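Local coordinates for protein 3-oxo-tetronate kinase (Cupriavidus necator, PDB 5DMH) that catalyses the ATP-dependent phosphorylation of the four-carbon acid sugar 3-oxo-tetronate to 3-oxo-tetronate 4-phosphate, at residues T58-G63 with V80-S85; D142-C147 with L251-S256; A149-G154 with V234-L239; L202-V207 with I230-S235. All blocks are in the same frame, centred on the assembly; numbering follows the deposited sequence.

Interaction 1. Residues T58-G63 with V80-S85; sequences TVQTIG and VVALKS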
# COMPACT_ATOMS: atom_id res chain seq x y z
N THR A 58 -12.07 4.49 10.30
CA THR A 58 -11.78 3.63 9.17
C THR A 58 -11.60 2.19 9.61
O THR A 58 -10.98 1.94 10.63
CB THR A 58 -10.51 4.10 8.45
OG1 THR A 58 -10.71 5.43 7.97
CG2 THR A 58 -10.16 3.20 7.26
N VAL A 59 -12.16 1.27 8.83
CA VAL A 59 -11.90 -0.16 9.01
C VAL A 59 -11.25 -0.73 7.75
O VAL A 59 -11.68 -0.45 6.63
CB VAL A 59 -13.19 -0.94 9.35
CG1 VAL A 59 -12.95 -2.45 9.23
CG2 VAL A 59 -13.68 -0.57 10.76
N GLN A 60 -10.17 -1.48 7.94
CA GLN A 60 -9.50 -2.15 6.83
C GLN A 60 -9.93 -3.61 6.83
O GLN A 60 -9.84 -4.28 7.86
CB GLN A 60 -7.98 -2.06 6.95
CG GLN A 60 -7.27 -2.95 5.96
CD GLN A 60 -5.81 -2.63 5.87
OE1 GLN A 60 -5.39 -1.51 6.17
NE2 GLN A 60 -5.01 -3.61 5.46
N THR A 61 -10.41 -4.09 5.69
CA THR A 61 -10.77 -5.49 5.55
C THR A 61 -9.75 -6.18 4.67
O THR A 61 -9.16 -5.56 3.79
CB THR A 61 -12.18 -5.68 4.92
OG1 THR A 61 -12.18 -5.19 3.58
CG2 THR A 61 -13.24 -4.97 5.74
N ILE A 62 -9.52 -7.45 4.93
CA ILE A 62 -8.62 -8.24 4.12
C ILE A 62 -9.52 -8.93 3.12
O ILE A 62 -10.26 -9.83 3.47
CB ILE A 62 -7.83 -9.25 4.97
CG1 ILE A 62 -7.06 -8.54 6.07
CG2 ILE A 62 -6.86 -10.02 4.10
CD1 ILE A 62 -6.15 -7.41 5.57
N GLY A 63 -9.51 -8.42 1.88
CA GLY A 63 -10.50 -8.83 0.91
C GLY A 63 -11.89 -8.52 1.43
O GLY A 63 -12.08 -7.59 2.24
N VAL A 80 -11.60 0.40 3.83
CA VAL A 80 -10.47 0.15 2.95
C VAL A 80 -10.32 -1.35 2.72
O VAL A 80 -9.97 -2.09 3.63
CB VAL A 80 -9.12 0.68 3.52
CG1 VAL A 80 -7.97 0.34 2.55
CG2 VAL A 80 -9.17 2.20 3.74
N VAL A 81 -10.59 -1.78 1.49
CA VAL A 81 -10.42 -3.17 1.10
C VAL A 81 -8.99 -3.43 0.60
O VAL A 81 -8.56 -2.90 -0.42
CB VAL A 81 -11.46 -3.58 0.02
CG1 VAL A 81 -11.24 -5.04 -0.40
CG2 VAL A 81 -12.88 -3.35 0.53
N ALA A 82 -8.26 -4.27 1.33
CA ALA A 82 -6.93 -4.68 0.94
C ALA A 82 -6.94 -5.87 -0.03
O ALA A 82 -7.48 -6.94 0.27
CB ALA A 82 -6.15 -5.05 2.19
N LEU A 83 -6.39 -5.65 -1.21
CA LEU A 83 -6.18 -6.70 -2.21
C LEU A 83 -4.68 -6.96 -2.41
O LEU A 83 -3.87 -6.07 -2.16
CB LEU A 83 -6.77 -6.31 -3.56
CG LEU A 83 -8.25 -5.93 -3.60
CD1 LEU A 83 -8.69 -5.58 -5.03
CD2 LEU A 83 -9.12 -7.05 -3.00
N LYS A 84 -4.33 -8.15 -2.90
CA LYS A 84 -2.95 -8.46 -3.28
C LYS A 84 -2.93 -8.49 -4.81
O LYS A 84 -2.76 -9.54 -5.43
CB LYS A 84 -2.49 -9.81 -2.67
CG LYS A 84 -1.00 -10.06 -2.77
CD LYS A 84 -0.60 -11.46 -2.25
CE LYS A 84 0.89 -11.66 -2.22
NZ LYS A 84 1.53 -11.68 -3.56
N SER A 85 -3.15 -7.33 -5.43
CA SER A 85 -3.52 -7.29 -6.85
C SER A 85 -2.57 -6.45 -7.68
O SER A 85 -2.82 -6.18 -8.86
CB SER A 85 -4.91 -6.69 -6.99
OG SER A 85 -4.93 -5.41 -6.36

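Interaction 2. Residues D142-C147 with L251-S256; sequences DFTIAC and LITGGS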
# COMPACT_ATOMS: atom_id res chain seq x y z
N ASP A 142 -16.76 9.35 -16.53
CA ASP A 142 -15.89 9.54 -17.67
C ASP A 142 -14.53 10.14 -17.35
O ASP A 142 -13.75 10.44 -18.27
CB ASP A 142 -16.60 10.39 -18.75
CG ASP A 142 -16.83 11.84 -18.33
OD1 ASP A 142 -16.32 12.28 -17.28
OD2 ASP A 142 -17.54 12.56 -19.08
N PHE A 143 -14.21 10.27 -16.07
CA PHE A 143 -12.95 10.91 -15.68
C PHE A 143 -12.49 10.62 -14.26
O PHE A 143 -13.29 10.65 -13.33
CB PHE A 143 -13.08 12.42 -15.81
CG PHE A 143 -11.84 13.18 -15.44
CD1 PHE A 143 -10.88 13.43 -16.39
CD2 PHE A 143 -11.64 13.65 -14.14
CE1 PHE A 143 -9.74 14.14 -16.06
CE2 PHE A 143 -10.51 14.37 -13.81
CZ PHE A 143 -9.55 14.61 -14.78
N THR A 144 -11.20 10.42 -14.09
CA THR A 144 -10.61 10.46 -12.75
C THR A 144 -9.23 11.03 -12.82
O THR A 144 -8.70 11.22 -13.91
CB THR A 144 -10.58 9.09 -12.06
OG1 THR A 144 -10.25 9.28 -10.69
CG2 THR A 144 -9.57 8.19 -12.71
N ILE A 145 -8.66 11.34 -11.67
CA ILE A 145 -7.26 11.73 -11.59
C ILE A 145 -6.44 10.54 -11.10
O ILE A 145 -6.96 9.59 -10.49
CB ILE A 145 -7.00 12.92 -10.64
CG1 ILE A 145 -7.47 12.60 -9.22
CG2 ILE A 145 -7.65 14.20 -11.20
CD1 ILE A 145 -6.96 13.58 -8.21
N ALA A 146 -5.15 10.63 -11.37
CA ALA A 146 -4.16 9.66 -10.95
C ALA A 146 -3.02 10.45 -10.30
O ALA A 146 -2.26 11.14 -10.98
CB ALA A 146 -3.66 8.88 -12.15
N CYS A 147 -2.94 10.40 -8.98
CA CYS A 147 -1.98 11.21 -8.25
C CYS A 147 -1.29 10.43 -7.16
O CYS A 147 -1.76 10.39 -6.01
CB CYS A 147 -2.67 12.41 -7.59
SG CYS A 147 -1.48 13.61 -6.91
N LEU A 251 -14.91 8.65 -8.43
CA LEU A 251 -13.64 7.91 -8.26
C LEU A 251 -12.43 8.85 -8.26
O LEU A 251 -12.31 9.73 -9.11
CB LEU A 251 -13.45 6.89 -9.40
CG LEU A 251 -12.23 6.00 -9.33
CD1 LEU A 251 -12.27 5.03 -8.15
CD2 LEU A 251 -12.01 5.25 -10.66
N ILE A 252 -11.56 8.65 -7.28
CA ILE A 252 -10.28 9.33 -7.20
C ILE A 252 -9.22 8.22 -7.06
O ILE A 252 -9.46 7.25 -6.37
CB ILE A 252 -10.23 10.29 -5.96
CG1 ILE A 252 -11.23 11.44 -6.15
CG2 ILE A 252 -8.83 10.84 -5.78
CD1 ILE A 252 -11.57 12.20 -4.90
N THR A 253 -8.08 8.36 -7.76
CA THR A 253 -7.00 7.38 -7.70
C THR A 253 -5.64 8.01 -7.39
O THR A 253 -5.34 9.16 -7.74
CB THR A 253 -6.89 6.53 -8.97
OG1 THR A 253 -5.99 7.12 -9.93
CG2 THR A 253 -8.27 6.25 -9.60
N GLY A 254 -4.82 7.23 -6.69
CA GLY A 254 -3.51 7.70 -6.30
C GLY A 254 -2.94 6.95 -5.13
O GLY A 254 -3.36 5.83 -4.80
N GLY A 255 -1.97 7.58 -4.48
CA GLY A 255 -1.42 7.07 -3.24
C GLY A 255 -2.24 7.57 -2.06
O GLY A 255 -3.39 7.97 -2.20
N SER A 256 -1.64 7.57 -0.87
CA SER A 256 -2.38 7.98 0.30
C SER A 256 -2.52 9.49 0.37
O SER A 256 -3.44 9.98 0.98
CB SER A 256 -1.75 7.45 1.60
OG SER A 256 -0.48 7.97 1.77
O HOH W 1 -14.85 9.64 -11.27

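Interaction 3. Residues A149-G154 with V234-L239; sequences AFPENG and VSDADL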
# COMPACT_ATOMS: atom_id res chain seq x y z
N ALA A 149 1.38 11.37 -5.63
CA ALA A 149 2.24 12.23 -4.83
C ALA A 149 2.08 12.01 -3.31
O ALA A 149 0.96 11.74 -2.81
CB ALA A 149 1.99 13.69 -5.18
N PHE A 150 3.18 12.19 -2.58
CA PHE A 150 3.22 11.92 -1.16
C PHE A 150 4.40 12.69 -0.57
O PHE A 150 5.44 12.11 -0.26
CB PHE A 150 3.40 10.39 -0.98
CG PHE A 150 3.13 9.87 0.43
CD1 PHE A 150 2.93 10.72 1.50
CD2 PHE A 150 3.07 8.50 0.66
CE1 PHE A 150 2.69 10.23 2.76
CE2 PHE A 150 2.82 8.00 1.91
CZ PHE A 150 2.63 8.86 2.97
N PRO A 151 4.27 14.03 -0.46
CA PRO A 151 5.40 14.85 -0.03
C PRO A 151 6.05 14.42 1.28
O PRO A 151 7.27 14.51 1.42
CB PRO A 151 4.77 16.25 0.12
CG PRO A 151 3.74 16.26 -0.99
CD PRO A 151 3.14 14.85 -0.94
N GLU A 152 5.24 13.96 2.23
CA GLU A 152 5.74 13.53 3.52
C GLU A 152 6.76 12.40 3.37
O GLU A 152 7.60 12.18 4.26
CB GLU A 152 4.56 13.07 4.39
CG GLU A 152 4.86 12.87 5.88
CD GLU A 152 3.79 12.06 6.65
OE1 GLU A 152 2.77 11.62 6.05
OE2 GLU A 152 4.00 11.81 7.86
N ASN A 153 6.64 11.65 2.28
CA ASN A 153 7.55 10.55 1.97
C ASN A 153 8.37 10.88 0.74
O ASN A 153 8.94 9.98 0.09
CB ASN A 153 6.80 9.22 1.79
CG ASN A 153 6.92 8.29 3.00
OD1 ASN A 153 7.97 8.23 3.66
ND2 ASN A 153 5.84 7.57 3.31
N GLY A 154 8.46 12.17 0.42
CA GLY A 154 9.32 12.62 -0.66
C GLY A 154 8.89 12.41 -2.10
O GLY A 154 9.74 12.48 -2.98
N VAL A 234 3.06 19.45 -5.96
CA VAL A 234 4.42 19.78 -5.50
C VAL A 234 4.49 20.02 -4.00
O VAL A 234 5.57 20.32 -3.47
CB VAL A 234 5.00 20.98 -6.25
CG1 VAL A 234 4.84 20.81 -7.74
CG2 VAL A 234 4.34 22.30 -5.81
N SER A 235 3.36 19.84 -3.32
CA SER A 235 3.24 20.12 -1.89
C SER A 235 1.98 19.50 -1.35
O SER A 235 1.08 19.12 -2.13
CB SER A 235 3.17 21.62 -1.69
OG SER A 235 2.01 22.08 -2.31
N ASP A 236 1.89 19.41 -0.03
CA ASP A 236 0.66 18.97 0.62
C ASP A 236 -0.48 19.95 0.29
O ASP A 236 -1.63 19.55 0.14
CB ASP A 236 0.81 18.84 2.14
CG ASP A 236 1.55 17.58 2.56
OD1 ASP A 236 1.79 16.67 1.73
OD2 ASP A 236 1.92 17.51 3.74
N ALA A 237 -0.15 21.24 0.17
CA ALA A 237 -1.17 22.20 -0.21
C ALA A 237 -1.83 21.82 -1.55
O ALA A 237 -3.04 21.93 -1.69
CB ALA A 237 -0.60 23.61 -0.27
N ASP A 238 -1.03 21.36 -2.52
CA ASP A 238 -1.59 20.94 -3.79
C ASP A 238 -2.50 19.73 -3.59
O ASP A 238 -3.54 19.65 -4.21
CB ASP A 238 -0.50 20.60 -4.82
CG ASP A 238 0.13 21.81 -5.44
OD1 ASP A 238 -0.33 22.97 -5.21
OD2 ASP A 238 1.11 21.61 -6.20
N LEU A 239 -2.14 18.83 -2.68
CA LEU A 239 -2.96 17.64 -2.43
C LEU A 239 -4.33 18.03 -1.86
O LEU A 239 -5.37 17.45 -2.24
CB LEU A 239 -2.21 16.66 -1.54
CG LEU A 239 -1.06 15.89 -2.21
CD1 LEU A 239 -0.30 15.10 -1.18
CD2 LEU A 239 -1.56 14.98 -3.32
O HOH W 2 2.25 14.11 2.21

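Interaction 4. Residues L202-V207 with I230-S235; sequences LRYDAV and IADAVS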
# COMPACT_ATOMS: atom_id res chain seq x y z
N LEU A 202 -3.29 17.09 -15.53
CA LEU A 202 -3.77 18.24 -14.78
C LEU A 202 -2.53 18.91 -14.19
O LEU A 202 -2.00 18.47 -13.19
CB LEU A 202 -4.76 17.76 -13.70
CG LEU A 202 -5.29 18.74 -12.69
CD1 LEU A 202 -5.98 19.90 -13.40
CD2 LEU A 202 -6.28 18.05 -11.73
N ARG A 203 -2.05 19.96 -14.85
CA ARG A 203 -0.70 20.47 -14.62
C ARG A 203 -0.60 21.36 -13.38
O ARG A 203 -1.59 21.97 -12.95
CB ARG A 203 -0.23 21.22 -15.89
CG ARG A 203 1.26 21.53 -15.96
CD ARG A 203 1.63 22.26 -17.25
NE ARG A 203 1.48 21.41 -18.42
CZ ARG A 203 0.45 21.43 -19.28
NH1 ARG A 203 0.45 20.57 -20.29
NH2 ARG A 203 -0.55 22.29 -19.16
N TYR A 204 0.61 21.46 -12.83
CA TYR A 204 0.86 22.18 -11.59
C TYR A 204 0.39 23.63 -11.58
O TYR A 204 0.07 24.18 -10.51
CB TYR A 204 2.37 22.17 -11.28
CG TYR A 204 3.15 23.05 -12.22
CD1 TYR A 204 3.55 22.60 -13.46
CD2 TYR A 204 3.46 24.35 -11.86
CE1 TYR A 204 4.23 23.41 -14.33
CE2 TYR A 204 4.16 25.17 -12.70
CZ TYR A 204 4.55 24.70 -13.94
OH TYR A 204 5.25 25.51 -14.81
N ASP A 205 0.37 24.26 -12.74
CA ASP A 205 0.03 25.68 -12.82
C ASP A 205 -1.48 25.92 -12.65
O ASP A 205 -1.88 26.96 -12.15
CB ASP A 205 0.61 26.31 -14.08
CG ASP A 205 0.11 25.66 -15.38
OD1 ASP A 205 -0.40 24.52 -15.37
OD2 ASP A 205 0.25 26.32 -16.43
N ALA A 206 -2.31 24.94 -12.99
CA ALA A 206 -3.72 25.01 -12.64
C ALA A 206 -3.91 24.71 -11.15
O ALA A 206 -4.63 25.42 -10.45
CB ALA A 206 -4.54 24.04 -13.50
N VAL A 207 -3.26 23.65 -10.67
CA VAL A 207 -3.39 23.26 -9.28
C VAL A 207 -2.95 24.39 -8.35
O VAL A 207 -3.57 24.64 -7.32
CB VAL A 207 -2.59 21.99 -8.99
CG1 VAL A 207 -2.80 21.57 -7.55
CG2 VAL A 207 -3.03 20.88 -9.94
N ILE A 230 -3.11 12.38 -15.05
CA ILE A 230 -2.07 12.48 -14.04
C ILE A 230 -2.24 13.86 -13.41
O ILE A 230 -2.42 14.82 -14.12
CB ILE A 230 -0.69 12.38 -14.68
CG1 ILE A 230 -0.46 11.01 -15.35
CG2 ILE A 230 0.40 12.65 -13.64
CD1 ILE A 230 -0.58 9.83 -14.42
N ALA A 231 -2.27 13.95 -12.08
CA ALA A 231 -2.35 15.26 -11.42
C ALA A 231 -1.03 15.64 -10.76
O ALA A 231 -0.53 14.90 -9.89
CB ALA A 231 -3.46 15.28 -10.39
N ASP A 232 -0.50 16.79 -11.16
CA ASP A 232 0.69 17.34 -10.52
C ASP A 232 0.40 17.72 -9.05
O ASP A 232 -0.70 18.14 -8.68
CB ASP A 232 1.23 18.58 -11.27
CG ASP A 232 1.97 18.26 -12.57
OD1 ASP A 232 2.27 17.07 -12.85
OD2 ASP A 232 2.24 19.24 -13.32
N ALA A 233 1.42 17.61 -8.21
CA ALA A 233 1.30 18.05 -6.83
C ALA A 233 2.72 18.21 -6.30
O ALA A 233 3.49 17.24 -6.28
CB ALA A 233 0.54 17.06 -5.99
N VAL A 234 3.06 19.45 -5.96
CA VAL A 234 4.42 19.78 -5.50
C VAL A 234 4.49 20.02 -4.00
O VAL A 234 5.57 20.32 -3.47
CB VAL A 234 5.00 20.98 -6.25
CG1 VAL A 234 4.84 20.81 -7.74
CG2 VAL A 234 4.34 22.30 -5.81
N SER A 235 3.36 19.84 -3.32
CA SER A 235 3.24 20.12 -1.89
C SER A 235 1.98 19.50 -1.35
O SER A 235 1.08 19.12 -2.13
CB SER A 235 3.17 21.62 -1.69
OG SER A 235 2.01 22.08 -2.31

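Interaction 1. Residues T58-G63 with V80-S85
Gln-60, Thr-61 and Ile-62 pair in parallel with Val-80, Val-81 and Ala-82, and four backbone hydrogen bonds join the segments. The 80-82 strand gives N-H groups to Val-59 and Thr-61: Val-80 N lies 2.9 Å from Val-59 O, and Ala-82 N lies 2.9 Å from Thr-61 O. In return, Thr-61 N reaches Val-80 O at 2.9 Å, while Gly-63 N closes the far end on Ala-82 O at 3.0 Å. Gly-63 has a positive phi, which glycine adopts easily, so the chain can turn out of the strand and still make this last bond.

One side-chain hydrogen bond reinforces that exit. With chi1 at 65°, Thr-61 OG1 sits between its own N and carbonyl carbon and donates to Gly-63 O at 2.8 Å. The same hydroxyl rests against Val-81 CG2, a contact of 3.6 Å, on the face covered by helix 90-106.

On the face that carries Gln-60, Val-80, Ile-62 and Ala-82 the packing is largely apolar: Thr-58 CG2 meets Val-80 CG2, and Ile-62 CD1 comes 4.1 Å from Ala-82 CB. The small Ala-82 leaves room for the extended Gln-60, whose NE2 lies 3.8 Å from Ala-82 CB. That buried amide nitrogen has no polar partner in the model. Helix 41-53 covers Gln-60; branched and small apolar residues suit a sheet enclosed in this way.

Just beyond the strand, Lys-84 forms salt bridges with Glu-370 and Glu-394, both inferred ATP-site residues. Parallel strands layered between helices are characteristic of an alpha/beta domain, here the sugar-binding one, with the strand exit turned toward the nucleotide site.

Interaction 2. Residues D142-C147 with L251-S256
Strands 144-147 and 251-254 run parallel, about 18° apart, with Ala-146 facing Thr-253 and Cys-147 facing Gly-254. Cys-147 N bonds to Thr-253 O at 3.0 Å, and Gly-255 N to Cys-147 O at 3.2 Å, approaching from above the carbonyl plane. Thr-253 N makes only a weak bond to Ile-145 O, but Thr-253 OG1 strengthens the grip: it donates to Ile-145 O at 2.7 Å, in the carbonyl plane and on a lone pair. Tyr-116 OH holds the same hydroxyl from outside.

At the start of the pair, Thr-144 has OG1 anti to its own N (chi1 -168°) and bonds to Leu-251 O at 2.6 Å from well above that carbonyl's plane. A water accepts from Leu-251 N and donates to Phe-143 O where the strands have parted. Threonine thus lends a hydroxyl where backbone pairing is poor. Ile-145 and Ile-252 lie side by side, CG1 to CG2 4.1 Å apart. Gly-254, without a CB, lets Cys-147 O come within 3.2 Å of its CA.

Buried parallel strands with a helix packed on them are characteristic of the core of an alpha/beta domain; here helix 128-139 lies over Thr-144 and Leu-251, and two threonine hydroxyls supplement the backbone pairing.

Interaction 3. Residues A149-G154 with V234-L239
Pro-151 turns its ring toward the first turn of helix 236-245 and packs against both Asp-236 and Leu-239. Against Asp-236 the two side chains meet at a slant: carboxylate oxygen OD1 lies beside the ring carbons, 3.4 Å from Pro-151 CG. Leu-239 comes end-on to the ring, its CD1 meeting Pro-151 CD at 3.5 Å, closer than usual for two carbons. The leucine is aimed by its chi1 of -74°, with CG anti to the carbonyl carbon. Its other methyl, CD2, stands 4.2 Å from Ala-149 CB, so the branched end covers both the proline and the alanine. Ala-149, small and buried, offers only a methyl to the leucine.

The polar link is indirect. Asp-236 OD1 accepts from a water at 2.6 Å, and the same water accepts from Glu-152 N at 3.0 Å. Asp-236 therefore joins the two segments through water while its oxygen touches the proline. The Glu-152 carboxylate is bonded elsewhere, its OE2 to Gln-413. Proline suits the head of the short 3-10 turn, since its ring fixes phi and it has no N-H to satisfy.

On the helix side, Ser-235 is the N-cap, its OG accepting from Asp-238 N at 3.1 Å. Asp-238 OD2 in turn receives Val-234 N at 2.9 Å, which braces the chain leading in. Acidic residues in this first turn would probably be favoured by the helix dipole. What results is a serine-capped helix N-terminus against which a proline-headed 3-10 turn is packed, joining the loop after strand 144-147 to helix 236-245.

Interaction 4. Residues L202-V207 with I230-S235
A chi1 of -75° puts the carboxylate of Asp-232 anti to its own carbonyl carbon and directs it at the start of helix 204-207, while Tyr-204, with chi1 at 71°, carries its ring between its backbone N and carbonyl carbon, alongside that carboxylate. The ring and carboxylate planes are only 26° apart, and Asp-232 OD2 lies at the ring's edge, 3.6 Å from Tyr-204 CD1.

The central bond runs from Tyr-204 N to Asp-232 OD2, 2.8 Å long, meeting the oxygen on its anti side somewhat out of the carboxylate plane. Tyr-204 is the first residue after the N-cap Arg-203, so the acid takes up an amide that the helix itself leaves without an acceptor, and its charge should suit the helix dipole. OD2 also accepts from Arg-159 N and OD1 from Gly-160 N. Three backbone amides thus fix the carboxylate. Arg-203 packs only its aliphatic part here, CG lying 3.6 Å from Asp-232 OD2.

The strands pair in parallel: Leu-202 N bonds to Ile-230 O at 2.8 Å, and Asp-232 N to Leu-202 O at 3.0 Å, both nearly straight. Leu-202 CD2 rests 4.2 Å from Ala-231 CB, on a face covered by helices 211-223 and 236-245, which suits apolar side chains. Val-207 CG2 comes 3.8 Å from Asp-232 O, a buried carbonyl with no polar partner in the model.

Strand 199-202 is the outermost of these parallel strands and runs straight into helix 204-207, so the contact lies at the edge of the alpha/beta domain's sheet; the aspartate ties that helix start to Arg-159 and Gly-160.

Interactions 1, 2 and 4 all pair parallel strands of the sugar-binding domain. Interactions 2 and 4 are buried, 4 even though it lies at the sheet's edge, while 1 and 3 are partly buried. Interaction 2 is supplemented by threonine hydroxyls; interaction 1, about 18 Å away between centres, relies on regular backbone bonds and leads toward the nucleotide site; interaction 4 adds a charged carboxylate. Strands 144-147 and 228-231 are neighbours, Ala-146 O meeting Ala-231 N. Interaction 3 differs in having neither strand pairing nor direct hydrogen bonds, only van der Waals contact and one bridging water. It shares Val-234 and Ser-235 with interaction 4, and its Leu-239 packs on Cys-147 of interaction 2.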